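Side-chain contacts in colicin-D (Escherichia coli, PDB 5ZNM), which kills Escherichia coli and closely related bacteria by stopping protein synthesis, here as its central domain joined to the C-terminal tRNase domain: residues 17-21 / 22-26; 30-33 / 34-38; 316-319 / 320-323. One frame throughout, in Å; residues are numbered along the deposited sequence.

Interaction 1 (17-21 / 22-26); sequences ELFSK and AGVNQ
V24 lays one methyl, CG1, on a face of the F19 ring as the chain turns off the end of helix 3-22. CG1 sits 3.7 Å from the centroid of that ring and 11° off its normal, a CH-pi contact placed almost squarely over the middle. The valine holds CG1 anti to its backbone N (chi1 171°), which carries this branch, and not CG2, onto the aromatic face. The phenylalanine also meets backbone: V24 O lies 3.3 Å from F19 CB and 3.7 Å from the ring atom CD2, and Q26 N approaches the ring obliquely, 3.9 Å from F19 CE2.

Beneath this packing the backbone forms a Schellman motif. A 2.9 Å bond from V24 N to F19 O, nearly straight at 171°, reaches back into the last turn, while the 3.3 Å bond from G23 N to S20 O is weak. G23, with a positive phi, is the first residue to leave the helical conformation, and its reversal folds V24 back against the residue five positions earlier. One step before, A22 N still bonds to L18 O at 3.0 Å, and its methyl rests beside the same carbonyl oxygen.

Further out, W265 and P267 of strand 262-267 and V274 of strand 274-281 pack against F19, A22 and V24, seating the helix end on the five-stranded antiparallel sheet. Q26 OE1 is hydrogen-bonded to K15 NZ, on the helix one turn before F19, and Q26 O accepts from R187 NH1. The second subunit touches the periphery, where its R8 packs on Q26.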
ATOM      1  N   GLU A  17     -21.584  16.974  10.866  1.00 20.70           N
ATOM      2  CA  GLU A  17     -21.362  18.301  10.293  1.00 21.04           C
ATOM      3  C   GLU A  17     -20.306  18.274   9.188  1.00 20.41           C
ATOM      4  O   GLU A  17     -20.469  18.933   8.152  1.00 22.14           O
ATOM      5  CB  GLU A  17     -20.961  19.285  11.392  1.00 25.11           C
ATOM      6  CG  GLU A  17     -22.121  19.674  12.279  1.00 31.06           C
ATOM      7  CD  GLU A  17     -21.723  20.634  13.386  1.00 42.58           C
ATOM      8  OE1 GLU A  17     -20.524  20.703  13.727  1.00 44.97           O
ATOM      9  OE2 GLU A  17     -22.623  21.321  13.914  1.00 52.43           O
ATOM     10  N   LEU A  18     -19.209  17.542   9.397  1.00 18.22           N
ATOM     11  CA  LEU A  18     -18.189  17.416   8.350  1.00 21.12           C
ATOM     12  C   LEU A  18     -18.738  16.681   7.144  1.00 19.17           C
ATOM     13  O   LEU A  18     -18.503  17.081   5.994  1.00 18.84           O
ATOM     14  CB  LEU A  18     -16.958  16.672   8.875  1.00 17.98           C
ATOM     15  CG  LEU A  18     -15.978  17.445   9.741  1.00 21.88           C
ATOM     16  CD1 LEU A  18     -15.028  16.490  10.452  1.00 20.96           C
ATOM     17  CD2 LEU A  18     -15.204  18.428   8.885  1.00 20.78           C
ATOM     18  N   PHE A  19     -19.436  15.569   7.390  1.00 18.50           N
ATOM     19  CA  PHE A  19     -20.011  14.805   6.291  1.00 16.91           C
ATOM     20  C   PHE A  19     -21.000  15.653   5.508  1.00 21.82           C
ATOM     21  O   PHE A  19     -21.049  15.577   4.276  1.00 22.10           O
ATOM     22  CB  PHE A  19     -20.710  13.553   6.805  1.00 14.10           C
ATOM     23  CG  PHE A  19     -19.785  12.381   7.087  1.00 21.20           C
ATOM     24  CD1 PHE A  19     -18.430  12.563   7.358  1.00 17.87           C
ATOM     25  CD2 PHE A  19     -20.296  11.090   7.097  1.00 19.83           C
ATOM     26  CE1 PHE A  19     -17.616  11.480   7.621  1.00 18.54           C
ATOM     27  CE2 PHE A  19     -19.481   9.997   7.379  1.00 17.70           C
ATOM     28  CZ  PHE A  19     -18.137  10.190   7.613  1.00 17.44           C
ATOM     29  N   SER A  20     -21.790  16.474   6.203  1.00 18.15           N
ATOM     30  CA  SER A  20     -22.767  17.314   5.513  1.00 20.62           C
ATOM     31  C   SER A  20     -22.087  18.281   4.555  1.00 22.11           C
ATOM     32  O   SER A  20     -22.486  18.400   3.392  1.00 23.04           O
ATOM     33  CB  SER A  20     -23.623  18.090   6.519  1.00 21.07           C
ATOM     34  OG  SER A  20     -24.539  18.904   5.809  1.00 25.13           O
ATOM     35  N   LYS A  21     -21.055  18.987   5.026  1.00 22.09           N
ATOM     36  CA  LYS A  21     -20.352  19.922   4.154  1.00 21.95           C
ATOM     37  C   LYS A  21     -19.665  19.214   2.998  1.00 25.12           C
ATOM     38  O   LYS A  21     -19.550  19.783   1.903  1.00 23.64           O
ATOM     39  CB  LYS A  21     -19.319  20.718   4.944  1.00 23.53           C
ATOM     40  CG  LYS A  21     -19.897  21.575   6.048  1.00 34.11           C
ATOM     41  CD  LYS A  21     -18.781  22.370   6.699  1.00 49.58           C
ATOM     42  CE  LYS A  21     -18.800  22.226   8.214  1.00 59.93           C
ATOM     43  NZ  LYS A  21     -17.902  23.217   8.877  1.00 63.85           N
ATOM     44  N   ALA A  22     -19.196  17.991   3.224  1.00 20.41           N
ATOM     45  CA  ALA A  22     -18.432  17.244   2.234  1.00 23.39           C
ATOM     46  C   ALA A  22     -19.311  16.441   1.288  1.00 21.54           C
ATOM     47  O   ALA A  22     -18.782  15.836   0.352  1.00 21.69           O
ATOM     48  CB  ALA A  22     -17.442  16.294   2.937  1.00 19.29           C
ATOM     49  N   GLY A  23     -20.625  16.402   1.516  1.00 19.64           N
ATOM     50  CA  GLY A  23     -21.496  15.573   0.699  1.00 19.89           C
ATOM     51  C   GLY A  23     -21.330  14.086   0.933  1.00 23.46           C
ATOM     52  O   GLY A  23     -21.586  13.287   0.027  1.00 22.20           O
ATOM     53  N   VAL A  24     -20.935  13.687   2.139  1.00 19.37           N
ATOM     54  CA  VAL A  24     -20.580  12.304   2.429  1.00 18.83           C
ATOM     55  C   VAL A  24     -21.672  11.639   3.260  1.00 17.85           C
ATOM     56  O   VAL A  24     -22.226  12.243   4.191  1.00 17.82           O
ATOM     57  CB  VAL A  24     -19.219  12.248   3.143  1.00 23.21           C
ATOM     58  CG1 VAL A  24     -18.935  10.836   3.656  1.00 19.97           C
ATOM     59  CG2 VAL A  24     -18.107  12.730   2.199  1.00 21.42           C
ATOM     60  N   ASN A  25     -21.990  10.395   2.911  1.00 19.85           N
ATOM     61  CA  ASN A  25     -22.827   9.532   3.730  1.00 21.33           C
ATOM     62  C   ASN A  25     -21.978   8.400   4.274  1.00 26.99           C
ATOM     63  O   ASN A  25     -21.126   7.863   3.563  1.00 26.83           O
ATOM     64  CB  ASN A  25     -23.985   8.929   2.930  1.00 22.33           C
ATOM     65  CG  ASN A  25     -25.017   9.951   2.541  1.00 30.07           C
ATOM     66  OD1 ASN A  25     -25.812  10.371   3.376  1.00 26.39           O
ATOM     67  ND2 ASN A  25     -25.029  10.349   1.259  1.00 21.62           N
ATOM     68  N   GLN A  26     -22.231   8.011   5.519  1.00 24.92           N
ATOM     69  CA  GLN A  26     -21.507   6.873   6.046  1.00 26.75           C
ATOM     70  C   GLN A  26     -21.901   5.614   5.267  1.00 19.29           C
ATOM     71  O   GLN A  26     -23.023   5.515   4.769  1.00 26.02           O
ATOM     72  CB  GLN A  26     -21.795   6.704   7.531  1.00 34.73           C
ATOM     73  CG  GLN A  26     -23.105   6.061   7.847  1.00 36.59           C
ATOM     74  CD  GLN A  26     -23.240   5.775   9.324  1.00 49.50           C
ATOM     75  OE1 GLN A  26     -22.320   6.035  10.101  1.00 60.20           O
ATOM     76  NE2 GLN A  26     -24.385   5.233   9.721  1.00 47.47           N
TER

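Interaction 2 (30-33 / 34-38); sequences YTQE and MMERA
A thioether lies within range of a backbone N-H: T31 N points at M34 SD over 3.7 Å, a weak hydrogen bond to sulfur. The same two residues are joined in the other direction, because T31 OG1 accepts from M34 N at 3.1 Å with an N-H...O angle of 160°. The threonine chi1 of 63° sets OG1 between its own N and carbonyl carbon, facing the first turn. M34 CG comes as close to that oxygen as the amide does, and the two side chains cross at about a right angle. Beyond the sulfur, a bend at chi3 turns M34 CE toward the Y30 ring, 3.9 Å from CD2.

T31 is thus the N-cap of helix 32-42 and forms a capping box with M34, occupying an amide at the start of the helix. The regular ladder begins with M35 N to T31 O at 2.9 Å. Q32 and M35 run alongside each other, M35 CE meeting Q32 NE2 at 3.7 Å.

On another flank R37 folds back, its CG 3.3 Å from E33 O, which lies over one face of the guanidinium, offset toward the rim. R37 NE bonds to A190 O, and Y30 OH to G192 O, so both side chains are anchored to the neighbouring 190-192 backbone. P213, V214 and P230 pack on Y30, while A7 of the second subunit packs on T31.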
ATOM      1  N   TYR A  30     -25.119  -4.047   4.393  1.00 24.50           N
ATOM      2  CA  TYR A  30     -25.593  -4.628   3.150  1.00 22.85           C
ATOM      3  C   TYR A  30     -26.381  -5.881   3.470  1.00 23.36           C
ATOM      4  O   TYR A  30     -25.851  -6.820   4.075  1.00 26.51           O
ATOM      5  CB  TYR A  30     -24.423  -4.935   2.206  1.00 18.64           C
ATOM      6  CG  TYR A  30     -23.748  -3.672   1.735  1.00 19.69           C
ATOM      7  CD1 TYR A  30     -22.778  -3.053   2.515  1.00 22.55           C
ATOM      8  CD2 TYR A  30     -24.097  -3.084   0.519  1.00 21.39           C
ATOM      9  CE1 TYR A  30     -22.169  -1.878   2.102  1.00 14.78           C
ATOM     10  CE2 TYR A  30     -23.492  -1.908   0.090  1.00 19.94           C
ATOM     11  CZ  TYR A  30     -22.531  -1.312   0.881  1.00 17.12           C
ATOM     12  OH  TYR A  30     -21.941  -0.154   0.455  1.00 19.77           O
ATOM     13  N   THR A  31     -27.645  -5.885   3.077  1.00 21.75           N
ATOM     14  CA  THR A  31     -28.335  -7.148   2.967  1.00 26.37           C
ATOM     15  C   THR A  31     -27.696  -7.975   1.859  1.00 34.16           C
ATOM     16  O   THR A  31     -26.955  -7.471   1.005  1.00 27.32           O
ATOM     17  CB  THR A  31     -29.821  -6.928   2.691  1.00 25.57           C
ATOM     18  OG1 THR A  31     -29.980  -6.277   1.429  1.00 27.45           O
ATOM     19  CG2 THR A  31     -30.438  -6.054   3.791  1.00 25.02           C
ATOM     20  N   GLN A  32     -27.943  -9.279   1.927  1.00 34.81           N
ATOM     21  CA  GLN A  32     -27.627 -10.196   0.845  1.00 34.64           C
ATOM     22  C   GLN A  32     -28.037  -9.609  -0.511  1.00 36.70           C
ATOM     23  O   GLN A  32     -27.207  -9.433  -1.414  1.00 31.29           O
ATOM     24  CB  GLN A  32     -28.360 -11.508   1.135  1.00 45.50           C
ATOM     25  CG  GLN A  32     -28.061 -12.634   0.214  1.00 53.79           C
ATOM     26  CD  GLN A  32     -26.739 -13.258   0.508  1.00 56.27           C
ATOM     27  OE1 GLN A  32     -26.298 -13.329   1.654  1.00 61.91           O
ATOM     28  NE2 GLN A  32     -26.079 -13.691  -0.531  1.00 62.19           N
ATOM     29  N   GLU A  33     -29.325  -9.271  -0.631  1.00 30.88           N
ATOM     30  CA  GLU A  33     -29.895  -8.726  -1.861  1.00 36.72           C
ATOM     31  C   GLU A  33     -29.144  -7.486  -2.335  1.00 34.49           C
ATOM     32  O   GLU A  33     -28.861  -7.337  -3.531  1.00 33.78           O
ATOM     33  CB  GLU A  33     -31.380  -8.388  -1.644  1.00 45.22           C
ATOM     34  CG  GLU A  33     -32.221  -9.458  -0.969  1.00 57.40           C
ATOM     35  CD  GLU A  33     -32.228  -9.343   0.561  1.00 65.54           C
ATOM     36  OE1 GLU A  33     -33.104  -8.660   1.105  1.00 67.27           O
ATOM     37  OE2 GLU A  33     -31.361  -9.943   1.204  1.00 73.49           O
ATOM     38  N   MET A  34     -28.853  -6.560  -1.415  1.00 25.01           N
ATOM     39  CA  MET A  34     -28.110  -5.361  -1.786  1.00 22.50           C
ATOM     40  C   MET A  34     -26.747  -5.725  -2.348  1.00 28.65           C
ATOM     41  O   MET A  34     -26.317  -5.185  -3.374  1.00 28.47           O
ATOM     42  CB  MET A  34     -27.928  -4.445  -0.581  1.00 21.55           C
ATOM     43  CG  MET A  34     -29.178  -3.697  -0.154  1.00 27.65           C
ATOM     44  SD  MET A  34     -28.904  -2.846   1.404  1.00 26.93           S
ATOM     45  CE  MET A  34     -27.720  -1.591   0.926  1.00 20.75           C
ATOM     46  N   MET A  35     -26.041  -6.624  -1.662  1.00 27.69           N
ATOM     47  CA  MET A  35     -24.678  -6.947  -2.058  1.00 25.98           C
ATOM     48  C   MET A  35     -24.650  -7.552  -3.456  1.00 26.10           C
ATOM     49  O   MET A  35     -23.742  -7.265  -4.251  1.00 29.57           O
ATOM     50  CB  MET A  35     -24.056  -7.891  -1.023  1.00 28.20           C
ATOM     51  CG  MET A  35     -22.699  -8.397  -1.437  1.00 27.90           C
ATOM     52  SD  MET A  35     -22.262  -9.917  -0.596  1.00 32.77           S
ATOM     53  CE  MET A  35     -23.604 -10.985  -1.116  1.00 34.99           C
ATOM     54  N   GLU A  36     -25.651  -8.372  -3.779  1.00 22.85           N
ATOM     55  CA  GLU A  36     -25.757  -8.951  -5.107  1.00 28.79           C
ATOM     56  C   GLU A  36     -25.982  -7.874  -6.160  1.00 34.37           C
ATOM     57  O   GLU A  36     -25.360  -7.896  -7.229  1.00 34.01           O
ATOM     58  CB  GLU A  36     -26.897  -9.963  -5.135  1.00 32.83           C
ATOM     59  CG  GLU A  36     -26.713 -11.114  -4.186  1.00 49.11           C
ATOM     60  CD  GLU A  36     -27.312 -12.390  -4.728  1.00 59.28           C
ATOM     61  OE1 GLU A  36     -28.295 -12.881  -4.136  1.00 62.30           O
ATOM     62  OE2 GLU A  36     -26.799 -12.894  -5.748  1.00 66.41           O
ATOM     63  N   ARG A  37     -26.893  -6.934  -5.890  1.00 28.70           N
ATOM     64  CA  ARG A  37     -27.143  -5.880  -6.866  1.00 26.62           C
ATOM     65  C   ARG A  37     -25.913  -5.000  -7.032  1.00 27.49           C
ATOM     66  O   ARG A  37     -25.582  -4.585  -8.150  1.00 26.57           O
ATOM     67  CB  ARG A  37     -28.360  -5.053  -6.451  1.00 31.13           C
ATOM     68  CG  ARG A  37     -29.654  -5.860  -6.380  1.00 32.69           C
ATOM     69  CD  ARG A  37     -30.884  -4.974  -6.205  1.00 33.33           C
ATOM     70  NE  ARG A  37     -30.951  -4.322  -4.904  1.00 41.15           N
ATOM     71  CZ  ARG A  37     -31.808  -4.658  -3.944  1.00 43.69           C
ATOM     72  NH1 ARG A  37     -32.677  -5.642  -4.136  1.00 45.63           N
ATOM     73  NH2 ARG A  37     -31.800  -4.005  -2.792  1.00 37.45           N
ATOM     74  N   ALA A  38     -25.197  -4.739  -5.936  1.00 24.67           N
ATOM     75  CA  ALA A  38     -23.998  -3.916  -6.029  1.00 26.78           C
ATOM     76  C   ALA A  38     -22.915  -4.622  -6.834  1.00 28.45           C
ATOM     77  O   ALA A  38     -22.236  -3.995  -7.662  1.00 22.84           O
ATOM     78  CB  ALA A  38     -23.508  -3.549  -4.624  1.00 18.60           C
TER

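Interaction 3 (316-319 / 320-323); sequences TLTK and FRDA
T318 sets OG1 anti to its carbonyl carbon (chi1 -60°), which leaves the methyl CG2 anti to the backbone N and sends it forward along helix 314-329, alongside R321 and D322; R321, bent at chi2 and chi3 (-79° and -51°), curls its guanidinium back beside that methyl. These are i to i+3 and i to i+4 neighbours on one flank of an alpha-helix in the colicin D tRNase domain. T318 CG2 lies 3.7 Å from D322 OD2 and 4.0 Å from R321 NH1, meeting the guanidinium obliquely.

The backbone ladder beneath is regular, as in the 2.9 Å bond from D322 N to T318 O. T318 OG1 turns the other way, donating to R314 O. Around the flank, R321 NH1 also reaches G203 O, linking this helix to an earlier part of the chain, and L295 of helix 292-297 packs on both R321 and F320. K319 extends in another direction to a salt bridge with D309.

R321 holds its neighbour D322 side-on by a salt bridge: NE and NH1 both bond to the single oxygen OD1, at 2.8 and 2.9 Å, with OD1 close to the guanidinium plane and both donors on the same face of the carboxylate.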
ATOM      1  N   THR A 316     -11.671  18.410 -34.927  1.00 18.07           N
ATOM      2  CA  THR A 316     -11.529  17.629 -36.152  1.00 16.73           C
ATOM      3  C   THR A 316     -10.962  16.239 -35.879  1.00 17.93           C
ATOM      4  O   THR A 316     -11.336  15.278 -36.568  1.00 15.88           O
ATOM      5  CB  THR A 316     -10.666  18.379 -37.177  1.00 15.83           C
ATOM      6  OG1 THR A 316      -9.328  18.560 -36.672  1.00 18.13           O
ATOM      7  CG2 THR A 316     -11.268  19.734 -37.464  1.00 15.05           C
ATOM      8  N   LEU A 317     -10.093  16.097 -34.874  1.00 16.04           N
ATOM      9  CA  LEU A 317      -9.652  14.756 -34.496  1.00 15.95           C
ATOM     10  C   LEU A 317     -10.796  13.936 -33.925  1.00 18.71           C
ATOM     11  O   LEU A 317     -10.819  12.717 -34.107  1.00 15.06           O
ATOM     12  CB  LEU A 317      -8.495  14.809 -33.487  1.00 17.03           C
ATOM     13  CG  LEU A 317      -7.196  15.480 -33.949  1.00 21.78           C
ATOM     14  CD1 LEU A 317      -6.091  15.287 -32.900  1.00 20.46           C
ATOM     15  CD2 LEU A 317      -6.752  14.965 -35.316  1.00 20.31           C
ATOM     16  N   THR A 318     -11.748  14.584 -33.231  1.00 15.21           N
ATOM     17  CA  THR A 318     -12.946  13.877 -32.784  1.00 16.95           C
ATOM     18  C   THR A 318     -13.822  13.474 -33.968  1.00 14.62           C
ATOM     19  O   THR A 318     -14.388  12.373 -33.976  1.00 14.12           O
ATOM     20  CB  THR A 318     -13.717  14.737 -31.771  1.00 18.08           C
ATOM     21  OG1 THR A 318     -12.866  15.012 -30.641  1.00 18.74           O
ATOM     22  CG2 THR A 318     -14.977  14.021 -31.278  1.00 17.07           C
ATOM     23  N   LYS A 319     -13.927  14.333 -34.992  1.00 12.58           N
ATOM     24  CA  LYS A 319     -14.616  13.931 -36.226  1.00 14.80           C
ATOM     25  C   LYS A 319     -14.011  12.656 -36.807  1.00 12.63           C
ATOM     26  O   LYS A 319     -14.735  11.725 -37.187  1.00 15.23           O
ATOM     27  CB  LYS A 319     -14.541  15.048 -37.277  1.00 15.09           C
ATOM     28  CG  LYS A 319     -15.481  16.224 -37.090  1.00 15.31           C
ATOM     29  CD  LYS A 319     -15.503  17.051 -38.413  1.00 19.80           C
ATOM     30  CE  LYS A 319     -16.319  18.332 -38.247  1.00 21.83           C
ATOM     31  NZ  LYS A 319     -16.298  19.118 -39.510  1.00 17.84           N
ATOM     32  N   PHE A 320     -12.674  12.616 -36.908  1.00 14.28           N
ATOM     33  CA  PHE A 320     -11.966  11.466 -37.478  1.00 13.91           C
ATOM     34  C   PHE A 320     -12.192  10.215 -36.633  1.00 14.64           C
ATOM     35  O   PHE A 320     -12.512   9.142 -37.158  1.00 17.92           O
ATOM     36  CB  PHE A 320     -10.473  11.807 -37.560  1.00 15.34           C
ATOM     37  CG  PHE A 320      -9.620  10.823 -38.351  1.00 14.83           C
ATOM     38  CD1 PHE A 320     -10.128  10.131 -39.427  1.00 16.62           C
ATOM     39  CD2 PHE A 320      -8.284  10.638 -38.010  1.00 16.86           C
ATOM     40  CE1 PHE A 320      -9.318   9.255 -40.163  1.00 18.02           C
ATOM     41  CE2 PHE A 320      -7.466   9.762 -38.721  1.00 17.04           C
ATOM     42  CZ  PHE A 320      -7.990   9.071 -39.809  1.00 16.29           C
ATOM     43  N   ARG A 321     -12.052  10.344 -35.309  1.00 14.30           N
ATOM     44  CA  ARG A 321     -12.335   9.218 -34.419  1.00 13.58           C
ATOM     45  C   ARG A 321     -13.757   8.695 -34.633  1.00 15.15           C
ATOM     46  O   ARG A 321     -13.980   7.482 -34.781  1.00 13.90           O
ATOM     47  CB  ARG A 321     -12.123   9.654 -32.963  1.00 16.05           C
ATOM     48  CG  ARG A 321     -12.048   8.537 -31.913  1.00 16.46           C
ATOM     49  CD  ARG A 321     -13.408   7.970 -31.509  1.00 15.45           C
ATOM     50  NE  ARG A 321     -14.401   8.994 -31.115  1.00 16.98           N
ATOM     51  CZ  ARG A 321     -14.492   9.537 -29.900  1.00 19.42           C
ATOM     52  NH1 ARG A 321     -15.436  10.444 -29.644  1.00 17.35           N
ATOM     53  NH2 ARG A 321     -13.647   9.172 -28.931  1.00 19.62           N
ATOM     54  N   ASP A 322     -14.735   9.606 -34.655  1.00 14.90           N
ATOM     55  CA  ASP A 322     -16.127   9.205 -34.839  1.00 12.72           C
ATOM     56  C   ASP A 322     -16.341   8.573 -36.216  1.00 16.57           C
ATOM     57  O   ASP A 322     -17.064   7.574 -36.340  1.00 17.59           O
ATOM     58  CB  ASP A 322     -17.057  10.416 -34.631  1.00 15.37           C
ATOM     59  CG  ASP A 322     -17.141  10.868 -33.149  1.00 18.83           C
ATOM     60  OD1 ASP A 322     -16.710  10.115 -32.246  1.00 16.57           O
ATOM     61  OD2 ASP A 322     -17.628  11.985 -32.881  1.00 16.20           O
ATOM     62  N   ALA A 323     -15.691   9.106 -37.257  1.00 17.17           N
ATOM     63  CA  ALA A 323     -15.843   8.513 -38.587  1.00 16.11           C
ATOM     64  C   ALA A 323     -15.313   7.087 -38.621  1.00 20.71           C
ATOM     65  O   ALA A 323     -15.929   6.202 -39.223  1.00 16.70           O
ATOM     66  CB  ALA A 323     -15.140   9.368 -39.644  1.00 17.66           C
TER

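From the N terminus, interaction 1 ends helix 3-22 and turns the chain into the connecting loop, and interaction 2 starts helix 32-42 a few residues on. All three are local, each closed within one continuous run, so they follow in series and none nests or crosses. The first two have centres 24 Å apart, and both are near the second subunit. Interaction 1 seats the first helix on strands 262-267 and 274-281, whereas interaction 2 ties the second to the 190-192 backbone. Interaction 3 comes much later, inside helix 314-329 of the tRNase domain, on the opposite side of the chain's centre from interaction 1 and about 41 Å from both, centre to centre.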